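Local atomic coordinates of chitinase (PDB entry 5XSW), a protein that probably hydrolyses internal linkages of chitin as an endochitinase, this C-terminal part joining a beta-sheet domain to a largely helical, glycan-binding domain. Residues M302-V311 against W477-P486; H147-N155 against P325-D333. All coordinates share one frame; numbering follows the deposited sequence.

Two buried contacts of one helical domain illustrate how differently a helix can be held. In interaction 1, the end of helix 288-311 meets the last helix and the C-terminal tail through apolar side chains, with no hydrogen bond crossing. Interaction 2 sets an irregular loop against the start of helix 327-338, and here polar groups and waters do much of the work, grading from a buried Phe151 to the exposed Gln148. The two share no element, yet they touch: on helix 288-311, Arg304, which takes no part in interaction 1, forms a salt bridge with Glu328 and probably a hydrogen bond with Tyr154 OH, so one residue of that helix serves interaction 2.

Interaction 1 (M302-V311 against W477-P486); sequences MERELLYAAV and WYYHARNYNP
Leu306 sets a methyl on the ring of Tyr484 in a CH-pi contact: CD2 lies over the middle of one face, 3.6 Å from the ring centroid and 7° off its normal. The first torsion, with CG anti to the backbone N (chi1 176°), carries Leu306 CG over this ring, 3.6 Å from Tyr484 CD2. The other methyl, CD1, meets Ala481 CB at 3.9 Å. The edge of the tyrosine ring is filled near its plane by Leu307 CD2 and by Ala310 CB, the latter 3.8 Å from Tyr484 CD2. Beyond it, the C-terminal Pro486 packs CG on Val311 CG1 at 3.5 Å. At the far end, Trp477 is a knob in the hole made by Met302, Glu305, Leu306 and Ala309, its CH2 reaching Leu306 CA at 3.5 Å while Ala481 CB rests on one face of the indole. Polar ends are tied down outside: Tyr484 OH bonds Val340 O, Trp477 NE1 pairs with Leu105, and Glu305 is held by Arg106 and Tyr112. The axes of helices 302-311 and 477-482 pass 9.8 Å apart at 62°: two steeply crossed helices with a single tryptophan knob, followed by a C-terminal tail crossing the last turns of helix 288-311.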
loop_
_atom_site.group_PDB
_atom_site.type_symbol
_atom_site.label_atom_id
_atom_site.label_comp_id
_atom_site.label_asym_id
_atom_site.label_seq_id
_atom_site.Cartn_x
_atom_site.Cartn_y
_atom_site.Cartn_z
ATOM N N MET A 302 -7.978 -8.707 5.990
ATOM C CA MET A 302 -8.327 -7.351 5.633
ATOM C C MET A 302 -9.397 -7.352 4.548
ATOM O O MET A 302 -10.320 -6.572 4.609
ATOM C CB MET A 302 -7.095 -6.594 5.141
ATOM C CG MET A 302 -7.392 -5.223 4.561
ATOM S SD MET A 302 -7.842 -5.253 2.818
ATOM C CE MET A 302 -6.239 -5.466 2.057
ATOM N N GLU A 303 -9.280 -8.236 3.571
ATOM C CA GLU A 303 -10.274 -8.277 2.515
ATOM C C GLU A 303 -11.646 -8.614 3.090
ATOM O O GLU A 303 -12.627 -7.956 2.790
ATOM C CB GLU A 303 -9.912 -9.338 1.484
ATOM C CG GLU A 303 -8.550 -9.196 0.838
ATOM C CD GLU A 303 -8.221 -10.377 -0.045
ATOM O OE1 GLU A 303 -9.138 -10.879 -0.704
ATOM O OE2 GLU A 303 -7.064 -10.809 -0.066
ATOM N N ARG A 304 -11.683 -9.620 3.953
ATOM C CA ARG A 304 -12.923 -10.076 4.552
ATOM C C ARG A 304 -13.542 -9.003 5.423
ATOM O O ARG A 304 -14.728 -8.757 5.340
ATOM C CB ARG A 304 -12.682 -11.343 5.367
ATOM C CG ARG A 304 -13.942 -12.062 5.809
ATOM C CD ARG A 304 -13.656 -13.519 6.102
ATOM N NE ARG A 304 -14.794 -14.251 6.639
ATOM C CZ ARG A 304 -15.059 -14.379 7.930
ATOM N NH1 ARG A 304 -14.288 -13.806 8.835
ATOM N NH2 ARG A 304 -16.108 -15.079 8.318
ATOM N N GLU A 305 -12.713 -8.352 6.227
ATOM C CA GLU A 305 -13.141 -7.243 7.077
ATOM C C GLU A 305 -13.671 -6.083 6.255
ATOM O O GLU A 305 -14.659 -5.413 6.652
ATOM C CB GLU A 305 -12.017 -6.741 8.007
ATOM C CG GLU A 305 -11.585 -7.752 9.169
ATOM C CD GLU A 305 -12.402 -7.592 10.483
ATOM O OE1 GLU A 305 -13.284 -6.704 10.517
ATOM O OE2 GLU A 305 -12.096 -8.298 11.506
ATOM N N LEU A 306 -13.031 -5.807 5.118
ATOM C CA LEU A 306 -13.470 -4.687 4.278
ATOM C C LEU A 306 -14.881 -4.997 3.684
ATOM O O LEU A 306 -15.761 -4.109 3.615
ATOM C CB LEU A 306 -12.480 -4.450 3.114
ATOM C CG LEU A 306 -12.870 -3.382 2.114
ATOM C CD1 LEU A 306 -12.911 -1.996 2.735
ATOM C CD2 LEU A 306 -11.825 -3.434 0.957
ATOM N N LEU A 307 -15.050 -6.213 3.189
ATOM C CA LEU A 307 -16.339 -6.622 2.633
ATOM C C LEU A 307 -17.425 -6.460 3.714
ATOM O O LEU A 307 -18.471 -5.837 3.492
ATOM C CB LEU A 307 -16.268 -8.041 2.115
ATOM C CG LEU A 307 -15.546 -8.122 0.737
ATOM C CD1 LEU A 307 -15.124 -9.514 0.342
ATOM C CD2 LEU A 307 -16.334 -7.461 -0.432
ATOM N N TYR A 308 -17.179 -7.035 4.871
ATOM C CA TYR A 308 -18.139 -6.926 5.973
ATOM C C TYR A 308 -18.435 -5.498 6.332
ATOM O O TYR A 308 -19.603 -5.169 6.608
ATOM C CB TYR A 308 -17.625 -7.640 7.223
ATOM C CG TYR A 308 -18.029 -9.118 7.364
ATOM C CD1 TYR A 308 -19.306 -9.468 7.874
ATOM C CD2 TYR A 308 -17.128 -10.133 7.101
ATOM C CE1 TYR A 308 -19.667 -10.815 8.070
ATOM C CE2 TYR A 308 -17.454 -11.499 7.313
ATOM C CZ TYR A 308 -18.769 -11.809 7.816
ATOM O OH TYR A 308 -19.116 -13.121 8.035
ATOM N N ALA A 309 -17.406 -4.644 6.397
ATOM C CA ALA A 309 -17.626 -3.228 6.780
ATOM C C ALA A 309 -18.505 -2.512 5.781
ATOM O O ALA A 309 -19.180 -1.526 6.126
ATOM C CB ALA A 309 -16.314 -2.456 6.903
ATOM N N ALA A 310 -18.444 -2.950 4.532
ATOM C CA ALA A 310 -19.187 -2.277 3.476
ATOM C C ALA A 310 -20.604 -2.807 3.340
ATOM O O ALA A 310 -21.492 -2.073 2.975
ATOM C CB ALA A 310 -18.485 -2.459 2.113
ATOM N N VAL A 311 -20.791 -4.110 3.484
ATOM C CA VAL A 311 -22.111 -4.666 3.123
ATOM C C VAL A 311 -22.897 -5.186 4.354
ATOM O O VAL A 311 -24.067 -5.547 4.232
ATOM C CB VAL A 311 -21.989 -5.772 2.063
ATOM C CG1 VAL A 311 -21.144 -5.272 0.882
ATOM C CG2 VAL A 311 -21.409 -7.027 2.635
ATOM N N TRP A 477 -8.098 3.552 6.495
ATOM C CA TRP A 477 -9.248 2.609 6.580
ATOM C C TRP A 477 -10.580 3.361 6.436
ATOM O O TRP A 477 -11.503 2.990 5.687
ATOM C CB TRP A 477 -9.202 1.865 7.909
ATOM C CG TRP A 477 -10.380 0.925 8.083
ATOM C CD1 TRP A 477 -11.526 1.130 8.865
ATOM C CD2 TRP A 477 -10.577 -0.319 7.390
ATOM N NE1 TRP A 477 -12.384 0.026 8.709
ATOM C CE2 TRP A 477 -11.824 -0.858 7.813
ATOM C CE3 TRP A 477 -9.808 -1.050 6.469
ATOM C CZ2 TRP A 477 -12.283 -2.105 7.355
ATOM C CZ3 TRP A 477 -10.278 -2.311 6.025
ATOM C CH2 TRP A 477 -11.498 -2.811 6.483
ATOM N N TYR A 478 -10.644 4.461 7.130
ATOM C CA TYR A 478 -11.863 5.264 7.139
ATOM C C TYR A 478 -12.320 5.642 5.762
ATOM O O TYR A 478 -13.466 5.363 5.385
ATOM C CB TYR A 478 -11.636 6.525 7.980
ATOM C CG TYR A 478 -12.950 7.312 8.228
ATOM C CD1 TYR A 478 -13.914 6.854 9.155
ATOM C CD2 TYR A 478 -13.207 8.470 7.538
ATOM C CE1 TYR A 478 -15.128 7.564 9.348
ATOM C CE2 TYR A 478 -14.411 9.218 7.750
ATOM C CZ TYR A 478 -15.347 8.754 8.650
ATOM O OH TYR A 478 -16.509 9.491 8.820
ATOM N N TYR A 479 -11.454 6.298 4.982
ATOM C CA TYR A 479 -11.904 6.719 3.656
ATOM C C TYR A 479 -12.085 5.548 2.730
ATOM O O TYR A 479 -12.988 5.522 1.902
ATOM C CB TYR A 479 -10.911 7.728 3.028
ATOM C CG TYR A 479 -10.698 8.908 3.918
ATOM C CD1 TYR A 479 -11.714 9.854 4.134
ATOM C CD2 TYR A 479 -9.510 9.059 4.585
ATOM C CE1 TYR A 479 -11.501 10.939 5.020
ATOM C CE2 TYR A 479 -9.297 10.096 5.442
ATOM C CZ TYR A 479 -10.296 11.047 5.643
ATOM O OH TYR A 479 -10.001 12.091 6.526
ATOM N N HIS A 480 -11.237 4.548 2.865
ATOM C CA HIS A 480 -11.368 3.434 1.946
ATOM C C HIS A 480 -12.672 2.628 2.192
ATOM O O HIS A 480 -13.445 2.354 1.283
ATOM C CB HIS A 480 -10.181 2.475 2.096
ATOM C CG HIS A 480 -10.120 1.459 1.008
ATOM N ND1 HIS A 480 -9.557 0.214 1.176
ATOM C CD2 HIS A 480 -10.494 1.537 -0.288
ATOM C CE1 HIS A 480 -9.622 -0.450 0.035
ATOM N NE2 HIS A 480 -10.222 0.320 -0.862
ATOM N N ALA A 481 -12.907 2.256 3.438
ATOM C CA ALA A 481 -14.095 1.444 3.761
ATOM C C ALA A 481 -15.387 2.261 3.597
ATOM O O ALA A 481 -16.391 1.705 3.157
ATOM C CB ALA A 481 -13.974 0.862 5.202
ATOM N N ARG A 482 -15.379 3.563 3.902
ATOM C CA ARG A 482 -16.628 4.330 3.646
ATOM C C ARG A 482 -16.935 4.445 2.153
ATOM O O ARG A 482 -18.078 4.595 1.802
ATOM C CB ARG A 482 -16.582 5.748 4.239
ATOM C CG ARG A 482 -16.414 5.709 5.701
ATOM C CD ARG A 482 -16.967 6.913 6.344
ATOM N NE ARG A 482 -18.411 6.717 6.419
ATOM C CZ ARG A 482 -19.271 7.685 6.656
ATOM N NH1 ARG A 482 -18.820 8.919 6.823
ATOM N NH2 ARG A 482 -20.576 7.408 6.683
ATOM N N ASN A 483 -15.930 4.366 1.279
ATOM C CA ASN A 483 -16.160 4.552 -0.176
ATOM C C ASN A 483 -16.215 3.243 -0.976
ATOM O O ASN A 483 -16.077 3.253 -2.200
ATOM C CB ASN A 483 -15.051 5.460 -0.774
ATOM C CG ASN A 483 -15.207 6.914 -0.366
ATOM O OD1 ASN A 483 -15.974 7.642 -0.985
ATOM N ND2 ASN A 483 -14.501 7.341 0.694
ATOM N N TYR A 484 -16.355 2.114 -0.282
ATOM C CA TYR A 484 -16.216 0.800 -0.907
ATOM C C TYR A 484 -17.630 0.259 -1.154
ATOM O O TYR A 484 -18.412 0.162 -0.207
ATOM C CB TYR A 484 -15.383 -0.150 0.007
ATOM C CG TYR A 484 -14.946 -1.421 -0.670
ATOM C CD1 TYR A 484 -13.984 -1.392 -1.689
ATOM C CD2 TYR A 484 -15.498 -2.655 -0.302
ATOM C CE1 TYR A 484 -13.589 -2.570 -2.320
ATOM C CE2 TYR A 484 -15.097 -3.832 -0.899
ATOM C CZ TYR A 484 -14.155 -3.790 -1.912
ATOM O OH TYR A 484 -13.776 -4.971 -2.492
ATOM N N ASN A 485 -17.948 -0.055 -2.413
ATOM C CA ASN A 485 -19.307 -0.487 -2.784
ATOM C C ASN A 485 -19.277 -1.702 -3.684
ATOM O O ASN A 485 -19.408 -1.585 -4.900
ATOM C CB ASN A 485 -20.070 0.675 -3.486
ATOM C CG ASN A 485 -20.170 1.904 -2.598
ATOM O OD1 ASN A 485 -19.550 2.929 -2.873
ATOM N ND2 ASN A 485 -20.911 1.782 -1.487
ATOM N N PRO A 486 -19.080 -2.884 -3.090
ATOM C CA PRO A 486 -18.894 -4.125 -3.843
ATOM C C PRO A 486 -20.223 -4.796 -4.206
ATOM O O PRO A 486 -21.284 -4.193 -4.015
ATOM C CB PRO A 486 -18.124 -5.007 -2.858
ATOM C CG PRO A 486 -18.611 -4.524 -1.483
ATOM C CD PRO A 486 -18.952 -3.082 -1.625
ATOM O OXT PRO A 486 -20.243 -5.960 -4.644
#

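Interaction 2 (H147-N155 against P325-D333); sequences HQNGFIMYN and PWAETEIID
Phe151 and Thr329 bring their CA atoms to 5.3 Å where the irregular loop 147-155 passes the first turns of helix 327-333. Gly150 makes this closeness possible: lacking a side chain, it lays its CA 3.4 Å from Trp326 CZ3 and also against Thr329 OG1. That hydroxyl oxygen accepts the N-H of Phe151, with N to OG1 at 2.9 Å and an angle of 162° at the hydrogen, so a helix side chain supplies the partner for a loop amide. The Phe151 ring is sandwiched, Ile332 CG2 over one face in a CH-pi contact and Ile152 CD1 over the other, while Phe205 meets it edge-to-face.

Beyond this point the loop kinks through an inverse gamma turn centred on Met153, and the Asn149 side chain braces the loop by accepting from Asn155 N and donating to Asn155 O. The helix that this loop packs on belongs to the glycan-binding domain: further along it Asn337 lines the pocket, and Asp333 hydrogen-bonds His374, another pocket residue.

Glu328 reaches out fully extended, CG anti to the backbone N (chi1 175°), to meet Tyr154. The Tyr154 OH to Glu328 OE1 bond is very short at 2.5 Å; the carboxylate oxygen arrives at the ring edge, ring and carboxylate planes only 16° apart. A water bridges OE1 of Glu328 to the backbone N of Ile152, lying 3.0 Å from that N, whereas OE2 is held by Arg304 and Tyr315.

Around Trp326, the N-cap residue, two waters complete the contact. One lies over the middle of the indole face and donates to both Gln148 O and Pro325 O. Another sits in the ring plane, accepting from Trp326 NE1 at 2.9 Å and donating to Gln148 OE1.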
loop_
_atom_site.group_PDB
_atom_site.type_symbol
_atom_site.label_atom_id
_atom_site.label_comp_id
_atom_site.label_asym_id
_atom_site.label_seq_id
_atom_site.Cartn_x
_atom_site.Cartn_y
_atom_site.Cartn_z
ATOM N N HIS A 147 -12.516 -32.901 5.601
ATOM C CA HIS A 147 -13.398 -31.743 5.675
ATOM C C HIS A 147 -13.309 -30.926 4.387
ATOM O O HIS A 147 -12.613 -31.304 3.463
ATOM C CB HIS A 147 -13.043 -30.876 6.863
ATOM C CG HIS A 147 -11.635 -30.314 6.803
ATOM N ND1 HIS A 147 -11.361 -29.002 6.441
ATOM C CD2 HIS A 147 -10.426 -30.902 7.034
ATOM C CE1 HIS A 147 -10.052 -28.789 6.505
ATOM N NE2 HIS A 147 -9.459 -29.926 6.850
ATOM N N GLN A 148 -14.030 -29.820 4.316
ATOM C CA GLN A 148 -14.006 -29.045 3.070
ATOM C C GLN A 148 -13.962 -27.541 3.392
ATOM O O GLN A 148 -14.534 -26.719 2.665
ATOM C CB GLN A 148 -15.231 -29.424 2.179
ATOM C CG GLN A 148 -15.004 -30.782 1.378
ATOM C CD GLN A 148 -13.852 -30.763 0.288
ATOM O OE1 GLN A 148 -14.142 -30.590 -0.906
ATOM N NE2 GLN A 148 -12.560 -30.991 0.698
ATOM N N ASN A 149 -13.312 -27.162 4.481
ATOM C CA ASN A 149 -13.196 -25.722 4.788
ATOM C C ASN A 149 -12.309 -24.995 3.740
ATOM O O ASN A 149 -11.309 -25.562 3.256
ATOM C CB ASN A 149 -12.597 -25.505 6.184
ATOM C CG ASN A 149 -13.544 -25.965 7.308
ATOM O OD1 ASN A 149 -14.391 -25.209 7.775
ATOM N ND2 ASN A 149 -13.335 -27.161 7.773
ATOM N N GLY A 150 -12.651 -23.762 3.414
ATOM C CA GLY A 150 -11.817 -23.041 2.459
ATOM C C GLY A 150 -10.923 -22.132 3.267
ATOM O O GLY A 150 -10.142 -22.600 4.086
ATOM N N PHE A 151 -11.065 -20.831 3.061
ATOM C CA PHE A 151 -10.245 -19.823 3.713
ATOM C C PHE A 151 -10.473 -19.795 5.265
ATOM O O PHE A 151 -9.533 -19.818 6.045
ATOM C CB PHE A 151 -10.599 -18.430 3.090
ATOM C CG PHE A 151 -10.107 -17.263 3.883
ATOM C CD1 PHE A 151 -8.768 -17.207 4.275
ATOM C CD2 PHE A 151 -10.938 -16.192 4.158
ATOM C CE1 PHE A 151 -8.275 -16.111 4.966
ATOM C CE2 PHE A 151 -10.437 -15.099 4.900
ATOM C CZ PHE A 151 -9.105 -15.075 5.287
ATOM N N ILE A 152 -11.735 -19.731 5.690
ATOM C CA ILE A 152 -12.079 -19.642 7.148
ATOM C C ILE A 152 -12.489 -21.026 7.648
ATOM O O ILE A 152 -13.246 -21.704 6.966
ATOM C CB ILE A 152 -13.237 -18.607 7.425
ATOM C CG1 ILE A 152 -12.780 -17.170 7.039
ATOM C CG2 ILE A 152 -13.722 -18.643 8.919
ATOM C CD1 ILE A 152 -11.707 -16.623 8.008
ATOM N N MET A 153 -12.021 -21.411 8.841
ATOM C CA MET A 153 -12.246 -22.753 9.335
ATOM C C MET A 153 -13.581 -22.748 10.127
ATOM O O MET A 153 -13.562 -22.744 11.352
ATOM C CB MET A 153 -11.089 -23.221 10.239
ATOM C CG MET A 153 -11.212 -24.797 10.536
ATOM S SD MET A 153 -10.613 -25.783 9.154
ATOM C CE MET A 153 -8.870 -25.944 9.503
ATOM N N TYR A 154 -14.710 -22.649 9.426
ATOM C CA TYR A 154 -16.017 -22.647 10.128
ATOM C C TYR A 154 -16.253 -23.990 10.823
ATOM O O TYR A 154 -16.852 -24.027 11.857
ATOM C CB TYR A 154 -17.164 -22.386 9.152
ATOM C CG TYR A 154 -17.106 -21.026 8.468
ATOM C CD1 TYR A 154 -17.488 -19.906 9.141
ATOM C CD2 TYR A 154 -16.678 -20.909 7.124
ATOM C CE1 TYR A 154 -17.429 -18.601 8.483
ATOM C CE2 TYR A 154 -16.628 -19.622 6.446
ATOM C CZ TYR A 154 -17.003 -18.502 7.137
ATOM O OH TYR A 154 -16.985 -17.250 6.540
ATOM N N ASN A 155 -15.786 -25.088 10.237
ATOM C CA ASN A 155 -16.028 -26.432 10.808
ATOM C C ASN A 155 -14.723 -27.242 10.999
ATOM O O ASN A 155 -14.387 -28.110 10.205
ATOM C CB ASN A 155 -17.006 -27.198 9.888
ATOM C CG ASN A 155 -18.338 -26.426 9.638
ATOM O OD1 ASN A 155 -18.613 -25.980 8.506
ATOM N ND2 ASN A 155 -19.180 -26.314 10.674
ATOM N N PRO A 325 -20.463 -23.691 -2.803
ATOM C CA PRO A 325 -20.039 -23.719 -1.408
ATOM C C PRO A 325 -18.595 -23.111 -1.196
ATOM O O PRO A 325 -18.201 -22.823 -0.078
ATOM C CB PRO A 325 -20.073 -25.222 -1.078
ATOM C CG PRO A 325 -19.765 -25.879 -2.368
ATOM C CD PRO A 325 -20.471 -25.028 -3.418
ATOM N N TRP A 326 -17.858 -22.894 -2.271
ATOM C CA TRP A 326 -16.498 -22.331 -2.160
ATOM C C TRP A 326 -16.524 -20.832 -2.539
ATOM O O TRP A 326 -15.459 -20.209 -2.703
ATOM C CB TRP A 326 -15.543 -23.124 -3.050
ATOM C CG TRP A 326 -15.122 -24.451 -2.494
ATOM C CD1 TRP A 326 -15.798 -25.646 -2.595
ATOM C CD2 TRP A 326 -13.932 -24.730 -1.744
ATOM N NE1 TRP A 326 -15.099 -26.639 -1.941
ATOM C CE2 TRP A 326 -13.951 -26.110 -1.419
ATOM C CE3 TRP A 326 -12.866 -23.946 -1.306
ATOM C CZ2 TRP A 326 -12.935 -26.723 -0.676
ATOM C CZ3 TRP A 326 -11.853 -24.557 -0.581
ATOM C CH2 TRP A 326 -11.898 -25.926 -0.266
ATOM N N ALA A 327 -17.735 -20.259 -2.673
ATOM C CA ALA A 327 -17.871 -18.874 -3.113
ATOM C C ALA A 327 -17.012 -17.869 -2.289
ATOM O O ALA A 327 -16.308 -17.081 -2.887
ATOM C CB ALA A 327 -19.325 -18.425 -3.070
ATOM N N GLU A 328 -17.094 -17.884 -0.956
ATOM C CA GLU A 328 -16.357 -16.948 -0.150
ATOM C C GLU A 328 -14.828 -17.063 -0.427
ATOM O O GLU A 328 -14.099 -16.051 -0.609
ATOM C CB GLU A 328 -16.633 -17.168 1.334
ATOM C CG GLU A 328 -15.753 -16.237 2.211
ATOM C CD GLU A 328 -16.033 -16.340 3.703
ATOM O OE1 GLU A 328 -16.219 -17.489 4.192
ATOM O OE2 GLU A 328 -16.006 -15.302 4.379
ATOM N N THR A 329 -14.359 -18.293 -0.425
ATOM C CA THR A 329 -12.920 -18.586 -0.633
ATOM C C THR A 329 -12.480 -18.102 -2.025
ATOM O O THR A 329 -11.382 -17.570 -2.191
ATOM C CB THR A 329 -12.621 -20.106 -0.437
ATOM O OG1 THR A 329 -12.933 -20.447 0.938
ATOM C CG2 THR A 329 -11.124 -20.383 -0.699
ATOM N N GLU A 330 -13.308 -18.314 -3.037
ATOM C CA GLU A 330 -13.001 -17.816 -4.368
ATOM C C GLU A 330 -12.869 -16.262 -4.414
ATOM O O GLU A 330 -11.933 -15.738 -5.031
ATOM C CB GLU A 330 -14.124 -18.244 -5.369
ATOM C CG GLU A 330 -14.074 -19.765 -5.621
ATOM C CD GLU A 330 -15.359 -20.243 -6.280
ATOM O OE1 GLU A 330 -15.873 -19.517 -7.142
ATOM O OE2 GLU A 330 -15.843 -21.315 -5.931
ATOM N N ILE A 331 -13.801 -15.564 -3.778
ATOM C CA ILE A 331 -13.818 -14.093 -3.722
ATOM C C ILE A 331 -12.562 -13.597 -2.997
ATOM O O ILE A 331 -11.835 -12.700 -3.463
ATOM C CB ILE A 331 -15.045 -13.591 -3.004
ATOM C CG1 ILE A 331 -16.293 -13.881 -3.862
ATOM C CG2 ILE A 331 -14.955 -12.066 -2.739
ATOM C CD1 ILE A 331 -17.618 -13.599 -3.164
ATOM N N ILE A 332 -12.304 -14.186 -1.849
ATOM C CA ILE A 332 -11.150 -13.763 -1.062
ATOM C C ILE A 332 -9.822 -14.070 -1.821
ATOM O O ILE A 332 -8.933 -13.222 -1.842
ATOM C CB ILE A 332 -11.119 -14.448 0.343
ATOM C CG1 ILE A 332 -12.260 -13.972 1.262
ATOM C CG2 ILE A 332 -9.783 -14.186 1.091
ATOM C CD1 ILE A 332 -12.429 -12.452 1.375
ATOM N N ASP A 333 -9.685 -15.257 -2.411
ATOM C CA ASP A 333 -8.480 -15.549 -3.182
ATOM C C ASP A 333 -8.359 -14.626 -4.418
ATOM O O ASP A 333 -7.285 -14.162 -4.762
ATOM C CB ASP A 333 -8.463 -16.977 -3.678
ATOM C CG ASP A 333 -7.181 -17.301 -4.370
ATOM O OD1 ASP A 333 -6.166 -17.374 -3.656
ATOM O OD2 ASP A 333 -7.125 -17.394 -5.630
HETATM O O HOH W 1 -15.529 -23.924 1.484
HETATM O O HOH W 2 -16.096 -29.312 -1.667
HETATM O O HOH W 3 -14.018 -19.276 3.764
#